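Local coordinates for protein enterotoxin type A (Staphylococcus aureus, PDB 1DYQ) that acts as a superantigen toxin, binding MHC class II molecules, in part through a zinc ion, and T-cell receptors to activate T cells and cause food poisoning, at residues A[22-27]-A[204-210]; A[7-11]-A[194-198]; A[41-47]-A[81-86]. The protein carries 3 engineered substitutions. All blocks are in the same frame, centred on the assembly; numbering follows the deposited sequence.

Contact 1: A[22-27]-A[204-210]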
ATOM      1  N   THR A  22      17.196   2.204  10.705  1.00 23.17           N
ATOM      2  CA  THR A  22      15.855   2.689  10.975  1.00 19.85           C
ATOM      3  C   THR A  22      14.786   1.899  10.252  1.00 18.84           C
ATOM      4  O   THR A  22      13.605   2.259  10.308  1.00 18.30           O
ATOM      5  CB  THR A  22      15.756   4.175  10.493  1.00 19.18           C
ATOM      6  OG1 THR A  22      16.219   4.206   9.149  1.00 21.79           O
ATOM      7  CG2 THR A  22      16.653   5.029  11.381  1.00 19.94           C
ATOM      8  N   ALA A  23      15.164   0.822   9.567  1.00 17.18           N
ATOM      9  CA  ALA A  23      14.288   0.050   8.763  1.00 16.34           C
ATOM     10  C   ALA A  23      13.000  -0.382   9.422  1.00 14.40           C
ATOM     11  O   ALA A  23      11.919  -0.130   8.862  1.00 14.73           O
ATOM     12  CB  ALA A  23      15.003  -1.163   8.139  1.00 18.00           C
ATOM     13  N   LEU A  24      13.086  -0.976  10.605  1.00 14.68           N
ATOM     14  CA  LEU A  24      11.864  -1.494  11.255  1.00 13.82           C
ATOM     15  C   LEU A  24      10.960  -0.354  11.686  1.00 14.08           C
ATOM     16  O   LEU A  24       9.747  -0.398  11.549  1.00 15.52           O
ATOM     17  CB  LEU A  24      12.287  -2.343  12.452  0.50 17.09           C
ATOM     18  CG  LEU A  24      11.449  -3.539  12.838  0.50 18.13           C
ATOM     19  CD1 LEU A  24      11.110  -4.416  11.651  0.50 17.21           C
ATOM     20  CD2 LEU A  24      12.151  -4.352  13.934  0.50 16.72           C
ATOM     21  N   GLY A  25      11.595   0.695  12.215  1.00 13.95           N
ATOM     22  CA  GLY A  25      10.867   1.889  12.626  1.00 13.61           C
ATOM     23  C   GLY A  25      10.167   2.524  11.404  1.00 11.49           C
ATOM     24  O   GLY A  25       9.042   2.983  11.586  1.00 12.11           O
ATOM     25  N   ASN A  26      10.839   2.598  10.271  1.00 11.87           N
ATOM     26  CA  ASN A  26      10.212   3.169   9.076  1.00 11.40           C
ATOM     27  C   ASN A  26       9.047   2.303   8.597  1.00 12.88           C
ATOM     28  O   ASN A  26       8.011   2.813   8.193  1.00 13.18           O
ATOM     29  CB  ASN A  26      11.185   3.400   7.953  1.00 11.84           C
ATOM     30  CG  ASN A  26      12.229   4.479   8.264  1.00 13.59           C
ATOM     31  OD1 ASN A  26      11.922   5.341   9.105  1.00 15.83           O
ATOM     32  ND2 ASN A  26      13.330   4.428   7.576  1.00 15.89           N
ATOM     33  N   LEU A  27       9.249   0.972   8.598  1.00 12.78           N
ATOM     34  CA  LEU A  27       8.156   0.092   8.159  1.00 13.68           C
ATOM     35  C   LEU A  27       6.957   0.187   9.051  1.00 10.67           C
ATOM     36  O   LEU A  27       5.797   0.206   8.614  1.00 11.26           O
ATOM     37  CB  LEU A  27       8.676  -1.373   8.120  1.00 12.48           C
ATOM     38  CG  LEU A  27       9.456  -1.727   6.863  1.00 14.05           C
ATOM     39  CD1 LEU A  27      10.385  -2.919   7.130  1.00 13.81           C
ATOM     40  CD2 LEU A  27       8.530  -1.993   5.701  1.00 15.01           C
ATOM     41  N   GLY A 204      14.281  -0.884   4.229  1.00 15.91           N
ATOM     42  CA  GLY A 204      13.426  -0.073   5.069  1.00 17.47           C
ATOM     43  C   GLY A 204      14.098   1.187   5.586  1.00 16.31           C
ATOM     44  O   GLY A 204      13.394   2.115   6.017  1.00 17.73           O
ATOM     45  N   GLN A 205      15.408   1.236   5.594  1.00 17.52           N
ATOM     46  CA  GLN A 205      16.168   2.378   6.089  1.00 16.58           C
ATOM     47  C   GLN A 205      15.993   3.605   5.196  1.00 15.89           C
ATOM     48  O   GLN A 205      16.320   4.705   5.637  1.00 16.59           O
ATOM     49  CB  GLN A 205      17.638   2.034   6.247  1.00 18.14           C
ATOM     50  CG  GLN A 205      18.440   1.859   4.976  1.00 18.80           C
ATOM     51  CD  GLN A 205      18.449   0.458   4.429  1.00 21.75           C
ATOM     52  OE1 GLN A 205      17.476  -0.281   4.509  1.00 21.79           O
ATOM     53  NE2 GLN A 205      19.595   0.050   3.861  1.00 23.51           N
ATOM     54  N   TYR A 206      15.443   3.429   4.020  1.00 16.03           N
ATOM     55  CA  TYR A 206      15.124   4.560   3.129  1.00 17.01           C
ATOM     56  C   TYR A 206      13.619   4.764   3.127  1.00 16.35           C
ATOM     57  O   TYR A 206      12.915   4.188   2.294  1.00 16.02           O
ATOM     58  CB  TYR A 206      15.624   4.237   1.716  1.00 16.21           C
ATOM     59  CG  TYR A 206      17.108   3.973   1.656  1.00 17.68           C
ATOM     60  CD1 TYR A 206      18.007   4.969   2.068  1.00 18.30           C
ATOM     61  CD2 TYR A 206      17.607   2.753   1.249  1.00 18.00           C
ATOM     62  CE1 TYR A 206      19.374   4.735   2.014  1.00 19.65           C
ATOM     63  CE2 TYR A 206      18.973   2.522   1.192  1.00 19.08           C
ATOM     64  CZ  TYR A 206      19.833   3.522   1.576  1.00 20.41           C
ATOM     65  OH  TYR A 206      21.198   3.292   1.530  1.00 23.88           O
ATOM     66  N   SER A 207      13.133   5.646   4.021  1.00 15.95           N
ATOM     67  CA  SER A 207      11.671   5.799   4.146  1.00 15.74           C
ATOM     68  C   SER A 207      11.074   6.501   2.947  1.00 15.50           C
ATOM     69  O   SER A 207       9.920   6.287   2.587  1.00 18.51           O
ATOM     70  CB  SER A 207      11.306   6.556   5.393  0.50 15.59           C
ATOM     71  OG  SER A 207      11.859   7.894   5.335  0.50 17.24           O
ATOM     72  N   ASN A 208      11.919   7.181   2.216  1.00 16.47           N
ATOM     73  CA  ASN A 208      11.386   7.846   0.997  1.00 16.48           C
ATOM     74  C   ASN A 208      11.001   6.897  -0.079  1.00 17.73           C
ATOM     75  O   ASN A 208      10.216   7.328  -0.979  1.00 18.08           O
ATOM     76  CB  ASN A 208      12.371   8.890   0.623  1.00 21.07           C
ATOM     77  CG  ASN A 208      13.723   8.332   0.275  1.00 24.58           C
ATOM     78  OD1 ASN A 208      14.355   7.571   1.019  1.00 27.10           O
ATOM     79  ND2 ASN A 208      14.197   8.698  -0.907  1.00 26.69           N
ATOM     80  N   THR A 209      11.557   5.721  -0.244  1.00 15.35           N
ATOM     81  CA  THR A 209      11.269   4.778  -1.315  1.00 15.11           C
ATOM     82  C   THR A 209      10.579   3.545  -0.796  1.00 12.52           C
ATOM     83  O   THR A 209      10.252   2.619  -1.576  1.00 14.54           O
ATOM     84  CB  THR A 209      12.552   4.399  -2.060  1.00 13.04           C
ATOM     85  OG1 THR A 209      13.574   4.000  -1.124  1.00 15.53           O
ATOM     86  CG2 THR A 209      13.081   5.629  -2.849  1.00 15.91           C
ATOM     87  N   LEU A 210      10.268   3.493   0.493  1.00 13.68           N
ATOM     88  CA  LEU A 210       9.600   2.275   1.018  1.00 15.97           C
ATOM     89  C   LEU A 210       8.379   1.902   0.221  1.00 14.08           C
ATOM     90  O   LEU A 210       8.138   0.686  -0.059  1.00 14.50           O
ATOM     91  CB  LEU A 210       9.308   2.442   2.483  1.00 18.06           C
ATOM     92  CG  LEU A 210      10.146   1.682   3.493  1.00 26.21           C
ATOM     93  CD1 LEU A 210       9.541   1.830   4.885  1.00 21.80           C
ATOM     94  CD2 LEU A 210      10.283   0.218   3.106  1.00 23.43           C
TER
HETATM   95  O   HOH W   1      18.360   6.110   8.020  1.00 40.43           O
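The first turn of the N-terminal helix 23-32 rests, through A23, N26 and L27, on a loop of the beta-grasp domain that presents G204, Q205 and L210. The backbones come very near at the start: A23 and G204 have their CA atoms only 3.8 Å apart. Glycine suits this spot because a side chain on G204 would run into the A23 methyl and crowd L27, while that methyl is short enough to lie against the loop backbone, A23 CB 3.5 Å from Q205 N. N26 ND2 donates to G204 O at 2.8 Å, nearly straight (164°) and in the plane of both the carbonyl and the amide. The A23 CA-H also points at G204 O, a weaker contact with an almost linear approach. Asparagine fits here because its short arm, with CG beside the backbone N (chi1 -66°), brings a flat donor to a carbonyl just off the helix; CB of S207 packs against the same amide. Beyond the polar bond the contact turns apolar. L27 CD2 meets L210 CD2 at 3.8 Å, the two leucines crossing at about a right angle, and L210 CD1 lies against the helix backbone at N26 C. Near the solvent-exposed T22, a water joins T22 OG1 (3.1 Å) to Q205 O, the second bond being weak. Around this patch L27 also touches Y171 and L210 touches A202, and N208 O bonds to Y109 OH, so the loop between strands 195-198 and 219-221 reaches from the helix to strand 105-114.

Contact 2: A[7-11]-A[194-198]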
ATOM      1  N   GLU A   7       5.576 -15.158  -7.270  1.00 46.08           N
ATOM      2  CA  GLU A   7       6.934 -14.849  -7.784  1.00 44.67           C
ATOM      3  C   GLU A   7       8.008 -15.167  -6.762  1.00 43.79           C
ATOM      4  O   GLU A   7       9.210 -15.090  -7.061  1.00 44.66           O
ATOM      5  CB  GLU A   7       7.016 -13.457  -8.361  1.00 46.63           C
ATOM      6  CG  GLU A   7       6.575 -12.265  -7.625  1.00 46.85           C
ATOM      7  CD  GLU A   7       5.155 -11.793  -7.784  1.00 49.34           C
ATOM      8  OE1 GLU A   7       4.907 -10.556  -7.739  1.00 46.24           O
ATOM      9  OE2 GLU A   7       4.242 -12.647  -7.893  1.00 51.89           O
ATOM     10  N   ILE A   8       7.618 -15.591  -5.548  1.00 41.34           N
ATOM     11  CA  ILE A   8       8.579 -15.823  -4.464  1.00 39.54           C
ATOM     12  C   ILE A   8       8.378 -17.115  -3.685  1.00 39.60           C
ATOM     13  O   ILE A   8       7.292 -17.381  -3.155  1.00 40.86           O
ATOM     14  CB  ILE A   8       8.421 -14.653  -3.418  1.00 37.76           C
ATOM     15  CG1 ILE A   8       8.827 -13.308  -4.064  1.00 35.19           C
ATOM     16  CG2 ILE A   8       9.394 -14.921  -2.242  1.00 37.07           C
ATOM     17  CD1 ILE A   8       8.406 -12.113  -3.195  1.00 31.54           C
ATOM     18  N   ASN A   9       9.455 -17.864  -3.429  1.00 39.23           N
ATOM     19  CA  ASN A   9       9.389 -19.081  -2.601  1.00 38.03           C
ATOM     20  C   ASN A   9       9.766 -18.778  -1.153  1.00 36.27           C
ATOM     21  O   ASN A   9      10.647 -17.951  -0.905  1.00 34.39           O
ATOM     22  CB  ASN A   9      10.345 -20.146  -3.153  1.00 42.84           C
ATOM     23  CG  ASN A   9      10.448 -21.396  -2.320  1.00 46.04           C
ATOM     24  OD1 ASN A   9      11.151 -21.440  -1.306  1.00 47.85           O
ATOM     25  ND2 ASN A   9       9.777 -22.469  -2.749  1.00 48.49           N
ATOM     26  N   GLU A  10       9.227 -19.528  -0.205  1.00 35.65           N
ATOM     27  CA  GLU A  10       9.463 -19.317   1.205  1.00 35.56           C
ATOM     28  C   GLU A  10      10.903 -19.354   1.644  1.00 35.41           C
ATOM     29  O   GLU A  10      11.267 -18.617   2.587  1.00 33.22           O
ATOM     30  CB  GLU A  10       8.621 -20.296   2.031  1.00 37.63           C
ATOM     31  N   LYS A  11      11.755 -20.196   1.057  1.00 34.78           N
ATOM     32  CA  LYS A  11      13.148 -20.264   1.520  1.00 35.65           C
ATOM     33  C   LYS A  11      13.944 -19.058   1.057  1.00 33.20           C
ATOM     34  O   LYS A  11      15.007 -18.756   1.607  1.00 33.89           O
ATOM     35  CB  LYS A  11      13.825 -21.567   1.163  1.00 40.14           C
ATOM     36  CG  LYS A  11      15.173 -21.804   1.834  1.00 44.63           C
ATOM     37  CD  LYS A  11      15.159 -21.369   3.290  1.00 47.50           C
ATOM     38  CE  LYS A  11      16.163 -22.154   4.116  1.00 49.93           C
ATOM     39  NZ  LYS A  11      15.910 -23.620   4.023  1.00 51.67           N
ATOM     40  N   SER A 194      -0.548 -13.773  -9.606  1.00 27.39           N
ATOM     41  CA  SER A 194      -0.761 -13.045  -8.365  1.00 23.84           C
ATOM     42  C   SER A 194       0.421 -12.149  -8.027  1.00 21.85           C
ATOM     43  O   SER A 194       1.585 -12.559  -8.090  1.00 23.26           O
ATOM     44  CB  SER A 194      -1.015 -14.041  -7.230  1.00 22.75           C
ATOM     45  OG  SER A 194      -2.166 -14.827  -7.546  1.00 25.20           O
ATOM     46  N   VAL A 195       0.095 -10.993  -7.438  1.00 17.86           N
ATOM     47  CA  VAL A 195       1.140 -10.134  -6.896  1.00 17.57           C
ATOM     48  C   VAL A 195       1.557 -10.674  -5.527  1.00 14.98           C
ATOM     49  O   VAL A 195       0.716 -11.065  -4.722  1.00 15.81           O
ATOM     50  CB  VAL A 195       0.612  -8.690  -6.701  1.00 17.57           C
ATOM     51  CG1 VAL A 195       1.674  -7.835  -6.053  1.00 18.97           C
ATOM     52  CG2 VAL A 195       0.219  -8.134  -8.081  1.00 21.00           C
ATOM     53  N   ASN A 196       2.882 -10.764  -5.333  1.00 15.95           N
ATOM     54  CA  ASN A 196       3.311 -11.162  -3.971  1.00 18.08           C
ATOM     55  C   ASN A 196       4.439 -10.256  -3.518  1.00 16.52           C
ATOM     56  O   ASN A 196       5.288  -9.856  -4.298  1.00 18.08           O
ATOM     57  CB  ASN A 196       3.544 -12.595  -3.781  1.00 25.47           C
ATOM     58  CG  ASN A 196       4.063 -13.325  -4.998  1.00 29.74           C
ATOM     59  OD1 ASN A 196       3.263 -13.967  -5.702  1.00 33.24           O
ATOM     60  ND2 ASN A 196       5.342 -13.186  -5.220  1.00 35.10           N
ATOM     61  N   TYR A 197       4.426  -9.995  -2.217  1.00 14.73           N
ATOM     62  CA  TYR A 197       5.456  -9.146  -1.642  1.00 14.92           C
ATOM     63  C   TYR A 197       6.088  -9.852  -0.427  1.00 12.97           C
ATOM     64  O   TYR A 197       5.346 -10.394   0.399  1.00 14.89           O
ATOM     65  CB  TYR A 197       4.876  -7.830  -1.112  1.00 15.28           C
ATOM     66  CG  TYR A 197       4.332  -6.896  -2.165  1.00 16.28           C
ATOM     67  CD1 TYR A 197       5.029  -6.611  -3.317  1.00 18.59           C
ATOM     68  CD2 TYR A 197       3.131  -6.231  -1.938  1.00 15.73           C
ATOM     69  CE1 TYR A 197       4.500  -5.762  -4.282  1.00 17.64           C
ATOM     70  CE2 TYR A 197       2.605  -5.358  -2.866  1.00 15.20           C
ATOM     71  CZ  TYR A 197       3.313  -5.108  -4.023  1.00 16.93           C
ATOM     72  OH  TYR A 197       2.797  -4.258  -4.975  1.00 18.23           O
ATOM     73  N   ASP A 198       7.378  -9.730  -0.345  1.00 14.63           N
ATOM     74  CA  ASP A 198       8.096 -10.183   0.890  1.00 14.03           C
ATOM     75  C   ASP A 198       7.912  -9.097   1.924  1.00 13.23           C
ATOM     76  O   ASP A 198       8.234  -7.923   1.705  1.00 16.11           O
ATOM     77  CB  ASP A 198       9.544 -10.436   0.499  1.00 14.50           C
ATOM     78  CG  ASP A 198      10.435 -10.810   1.676  1.00 15.53           C
ATOM     79  OD1 ASP A 198      10.013 -10.616   2.802  1.00 17.05           O
ATOM     80  OD2 ASP A 198      11.550 -11.316   1.391  1.00 19.53           O
TER
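N196 N donates to E7 OE1 over 3.2 Å, nearly straight at 169°, although the carboxylate is met from well above its plane (54° out of it). Glutamate can make this bond because its chain is long enough to reach the strand: CG sits between the backbone N and the carbonyl carbon (chi1 52°), and a bend at chi2 turns the acid onto the strand. The side chains of E7 and N196 approach from opposite directions. I8 adds an apolar finger. It slides past N196 in the opposite direction, and I8 CD1 ends 3.9 Å from D198 N and 4.2 Å from D198 CB; I8 also touches L13. D198 is held by backbone N-H groups, with OD1 accepting from F200 and OD2 from R14. Meanwhile V195 and Y197 point away from the tail, and Y197 packs on helix 153-168. With V195 and Y197 backbone hydrogen-bonded to F187 and I185 of strand 182-188, N196 turns its N-H outward, as expected of an edge strand of the beta-grasp sheet. The N-terminal tail is laid over this edge, and S194, just before the strand, touches the zinc ligand H188.

Contact 3: A[41-47]-A[81-86]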
ATOM      1  N   ASN A  41     -14.234  10.569  -6.269  1.00 17.16           N
ATOM      2  CA  ASN A  41     -14.728  11.462  -7.305  1.00 20.12           C
ATOM      3  C   ASN A  41     -13.953  12.759  -7.392  1.00 20.61           C
ATOM      4  O   ASN A  41     -14.522  13.864  -7.354  1.00 22.20           O
ATOM      5  CB  ASN A  41     -16.221  11.738  -7.067  1.00 20.68           C
ATOM      6  CG  ASN A  41     -16.921  12.240  -8.318  1.00 23.81           C
ATOM      7  OD1 ASN A  41     -17.827  13.089  -8.217  1.00 29.82           O
ATOM      8  ND2 ASN A  41     -16.565  11.716  -9.467  1.00 23.07           N
ATOM      9  N   LYS A  42     -12.644  12.650  -7.474  1.00 18.61           N
ATOM     10  CA  LYS A  42     -11.760  13.805  -7.636  1.00 19.57           C
ATOM     11  C   LYS A  42     -11.230  13.805  -9.069  1.00 17.40           C
ATOM     12  O   LYS A  42     -11.311  12.811  -9.779  1.00 16.84           O
ATOM     13  CB  LYS A  42     -10.586  13.728  -6.666  1.00 22.65           C
ATOM     14  CG  LYS A  42     -11.006  13.595  -5.202  1.00 27.70           C
ATOM     15  CD  LYS A  42     -11.337  14.954  -4.604  1.00 33.53           C
ATOM     16  CE  LYS A  42     -10.291  15.993  -4.981  1.00 36.72           C
ATOM     17  NZ  LYS A  42     -10.136  17.064  -3.972  1.00 40.13           N
ATOM     18  N   GLU A  43     -10.610  14.906  -9.481  1.00 17.19           N
ATOM     19  CA  GLU A  43     -10.049  15.000 -10.819  1.00 15.89           C
ATOM     20  C   GLU A  43      -8.948  16.080 -10.824  1.00 14.06           C
ATOM     21  O   GLU A  43      -9.048  17.051 -10.101  1.00 17.20           O
ATOM     22  CB  GLU A  43     -11.087  15.323 -11.881  1.00 16.95           C
ATOM     23  CG  GLU A  43     -10.627  15.481 -13.293  1.00 17.03           C
ATOM     24  CD  GLU A  43      -9.934  16.808 -13.605  1.00 20.12           C
ATOM     25  OE1 GLU A  43     -10.229  17.789 -12.886  1.00 25.11           O
ATOM     26  OE2 GLU A  43      -9.118  16.842 -14.538  1.00 17.99           O
ATOM     27  N   SER A  44      -7.937  15.808 -11.612  1.00 14.39           N
ATOM     28  CA  SER A  44      -6.906  16.769 -11.921  1.00 14.29           C
ATOM     29  C   SER A  44      -6.172  16.431 -13.187  1.00 14.93           C
ATOM     30  O   SER A  44      -5.995  15.262 -13.551  1.00 14.94           O
ATOM     31  CB  SER A  44      -5.899  16.874 -10.744  1.00 14.13           C
ATOM     32  OG  SER A  44      -4.892  17.849 -11.164  1.00 16.96           O
ATOM     33  N   HIS A  45      -5.773  17.447 -13.963  1.00 15.38           N
ATOM     34  CA  HIS A  45      -4.919  17.301 -15.099  1.00 14.80           C
ATOM     35  C   HIS A  45      -3.751  18.310 -14.997  1.00 17.27           C
ATOM     36  O   HIS A  45      -3.055  18.612 -15.927  1.00 17.90           O
ATOM     37  CB  HIS A  45      -5.576  17.357 -16.462  1.00 15.42           C
ATOM     38  CG  HIS A  45      -6.524  18.523 -16.573  1.00 15.69           C
ATOM     39  ND1 HIS A  45      -7.733  18.562 -15.995  1.00 18.94           N
ATOM     40  CD2 HIS A  45      -6.313  19.730 -17.200  1.00 16.57           C
ATOM     41  CE1 HIS A  45      -8.316  19.740 -16.208  1.00 18.01           C
ATOM     42  NE2 HIS A  45      -7.438  20.425 -16.906  1.00 11.64           N
ATOM     43  N   ASP A  46      -3.563  18.748 -13.746  1.00 16.69           N
ATOM     44  CA  ASP A  46      -2.422  19.558 -13.394  1.00 19.00           C
ATOM     45  C   ASP A  46      -1.211  18.604 -13.205  1.00 20.98           C
ATOM     46  O   ASP A  46      -1.410  17.578 -12.530  1.00 22.65           O
ATOM     47  CB  ASP A  46      -2.732  20.161 -11.995  0.50 23.83           C
ATOM     48  CG  ASP A  46      -2.130  21.505 -11.788  0.50 28.74           C
ATOM     49  OD1 ASP A  46      -2.836  22.531 -11.970  0.50 31.29           O
ATOM     50  OD2 ASP A  46      -0.913  21.579 -11.487  0.50 32.48           O
ATOM     51  N   GLN A  47      -0.148  18.844 -13.898  1.00 22.20           N
ATOM     52  CA  GLN A  47       1.070  18.038 -13.711  1.00 24.93           C
ATOM     53  C   GLN A  47       2.210  18.959 -13.261  1.00 26.58           C
ATOM     54  O   GLN A  47       2.250  20.136 -13.620  1.00 28.04           O
ATOM     55  CB  GLN A  47       1.450  17.310 -14.976  1.00 26.98           C
ATOM     56  CG  GLN A  47       0.398  16.362 -15.506  1.00 29.44           C
ATOM     57  CD  GLN A  47       0.855  15.532 -16.673  1.00 34.42           C
ATOM     58  OE1 GLN A  47       1.024  16.017 -17.787  1.00 34.32           O
ATOM     59  NE2 GLN A  47       1.034  14.230 -16.429  1.00 36.05           N
ATOM     60  N   TYR A  81      -5.241   8.191 -15.931  1.00 14.31           N
ATOM     61  CA  TYR A  81      -5.933   8.874 -14.895  1.00 15.02           C
ATOM     62  C   TYR A  81      -6.000  10.397 -15.036  1.00 13.85           C
ATOM     63  O   TYR A  81      -6.844  11.021 -14.391  1.00 16.10           O
ATOM     64  CB  TYR A  81      -5.232   8.561 -13.523  1.00 14.97           C
ATOM     65  CG  TYR A  81      -5.194   7.035 -13.313  1.00 15.24           C
ATOM     66  CD1 TYR A  81      -6.368   6.349 -13.050  1.00 16.26           C
ATOM     67  CD2 TYR A  81      -3.990   6.372 -13.341  1.00 17.89           C
ATOM     68  CE1 TYR A  81      -6.336   4.966 -12.892  1.00 16.44           C
ATOM     69  CE2 TYR A  81      -3.947   4.984 -13.155  1.00 19.02           C
ATOM     70  CZ  TYR A  81      -5.123   4.308 -12.937  1.00 18.91           C
ATOM     71  OH  TYR A  81      -5.102   2.939 -12.754  1.00 20.77           O
ATOM     72  N   LYS A  82      -5.086  10.950 -15.796  1.00 15.74           N
ATOM     73  CA  LYS A  82      -5.041  12.430 -15.923  1.00 16.72           C
ATOM     74  C   LYS A  82      -6.336  12.934 -16.544  1.00 17.29           C
ATOM     75  O   LYS A  82      -6.785  12.450 -17.571  1.00 18.10           O
ATOM     76  CB  LYS A  82      -3.845  12.807 -16.789  1.00 19.79           C
ATOM     77  CG  LYS A  82      -3.574  14.306 -16.872  1.00 23.56           C
ATOM     78  CD  LYS A  82      -2.424  14.540 -17.866  1.00 25.87           C
ATOM     79  CE  LYS A  82      -2.909  14.305 -19.290  1.00 30.97           C
ATOM     80  NZ  LYS A  82      -1.772  14.184 -20.240  1.00 34.15           N
ATOM     81  N   GLY A  83      -6.981  13.878 -15.855  1.00 17.87           N
ATOM     82  CA  GLY A  83      -8.186  14.499 -16.363  1.00 19.63           C
ATOM     83  C   GLY A  83      -9.418  13.608 -16.280  1.00 21.42           C
ATOM     84  O   GLY A  83     -10.433  13.917 -16.923  1.00 22.31           O
ATOM     85  N   LYS A  84      -9.375  12.571 -15.460  1.00 19.50           N
ATOM     86  CA  LYS A  84     -10.519  11.666 -15.306  1.00 20.10           C
ATOM     87  C   LYS A  84     -11.029  11.700 -13.870  1.00 17.88           C
ATOM     88  O   LYS A  84     -10.258  12.028 -12.954  1.00 18.81           O
ATOM     89  CB  LYS A  84     -10.070  10.208 -15.566  1.00 22.41           C
ATOM     90  CG  LYS A  84      -9.501   9.939 -16.932  1.00 25.28           C
ATOM     91  CD  LYS A  84     -10.596   9.935 -17.985  1.00 27.55           C
ATOM     92  CE  LYS A  84     -10.096   9.369 -19.302  1.00 30.63           C
ATOM     93  NZ  LYS A  84      -9.118  10.278 -19.949  1.00 34.09           N
ATOM     94  N   LYS A  85     -12.292  11.325 -13.674  1.00 18.08           N
ATOM     95  CA  LYS A  85     -12.808  11.209 -12.313  1.00 16.61           C
ATOM     96  C   LYS A  85     -12.193   9.920 -11.685  1.00 15.18           C
ATOM     97  O   LYS A  85     -12.181   8.893 -12.352  1.00 14.63           O
ATOM     98  CB  LYS A  85     -14.306  11.143 -12.211  1.00 19.36           C
ATOM     99  CG  LYS A  85     -15.023  12.425 -12.692  1.00 21.40           C
ATOM    100  CD  LYS A  85     -14.807  13.526 -11.662  1.00 23.54           C
ATOM    101  CE  LYS A  85     -15.842  14.633 -11.810  1.00 30.84           C
ATOM    102  NZ  LYS A  85     -15.195  15.928 -12.177  1.00 33.19           N
ATOM    103  N   VAL A  86     -11.521  10.161 -10.581  1.00 13.55           N
ATOM    104  CA  VAL A  86     -10.783   9.069  -9.914  1.00 15.23           C
ATOM    105  C   VAL A  86     -11.151   9.026  -8.453  1.00 13.60           C
ATOM    106  O   VAL A  86     -11.618   9.987  -7.837  1.00 14.78           O
ATOM    107  CB  VAL A  86      -9.256   9.271 -10.040  1.00 14.86           C
ATOM    108  CG1 VAL A  86      -8.826   9.169 -11.483  1.00 14.36           C
ATOM    109  CG2 VAL A  86      -8.842  10.602  -9.407  1.00 14.45           C
TER
HETATM  110  O   HOH W   2      -7.801  12.935 -12.351  1.00 15.94           O
HETATM  111  O   HOH W   3       0.816  15.021 -20.216  1.00 51.84           O
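Y81 O faces S44 across a water: S44 N donates to the water at 3.0 Å, and the water lies within bonding distance of both Y81 O and K84 O, though it cannot serve all its acceptors at once. Y81 opens a type II beta turn closed by K84 N. Next, K82 lays CG against H45 CB and crosses the Q47 side chain at about a right angle, K82 CD 3.6 Å from Q47 CD. A bend at chi3 (73°) then brings K82 NZ to a second water shared with Q47 OE1, so lysine suits the place: the methylenes pack while the ammonium reaches water. G83 holds the third position of the turn, where positive phi favours glycine. Its N donates to S44 O at 2.9 Å from above the carbonyl plane, and the bare G83 CA lies 3.1 Å from E43 OE2. That oxygen uses its syn lone pair for H45 ND1, a 2.6 Å bond in the imidazole plane that fixes the rotation of the ring. The chain of K85 crosses N41 obliquely, CD 3.3 Å from N41 ND2, with K85 NZ 5.4 Å from E43 OE1, a distance at which the opposite charges may still attract. V86 closes the walk with two backbone bonds, V86 N to K42 O (2.8 Å) and K42 N to V86 O, while its branched side chain packs inward on V112. N41 and K42 both face V86, a G1 beta bulge at a corner of the chain, where strand 86-91 begins in the OB-fold domain.

Contacts 1 and 2 both fasten the N-terminal part of the chain to the beta-grasp domain, and their segments alternate along the sequence; their centres lie about 20 Å apart. Contact 1 is partly buried and combines glycine-alanine closeness, one side-chain amide bond and a leucine pair. Contact 2 lies at the surface, where the N-terminal tail relies on one carboxylate bond and one isoleucine, near the zinc site. Contact 3 is also superficial but belongs to the OB-fold domain, across the centre of the chain from contact 2. Backbone pairing, a turn and waters dominate there, with lysine chains at the surface, whereas the other two depend more on side chains.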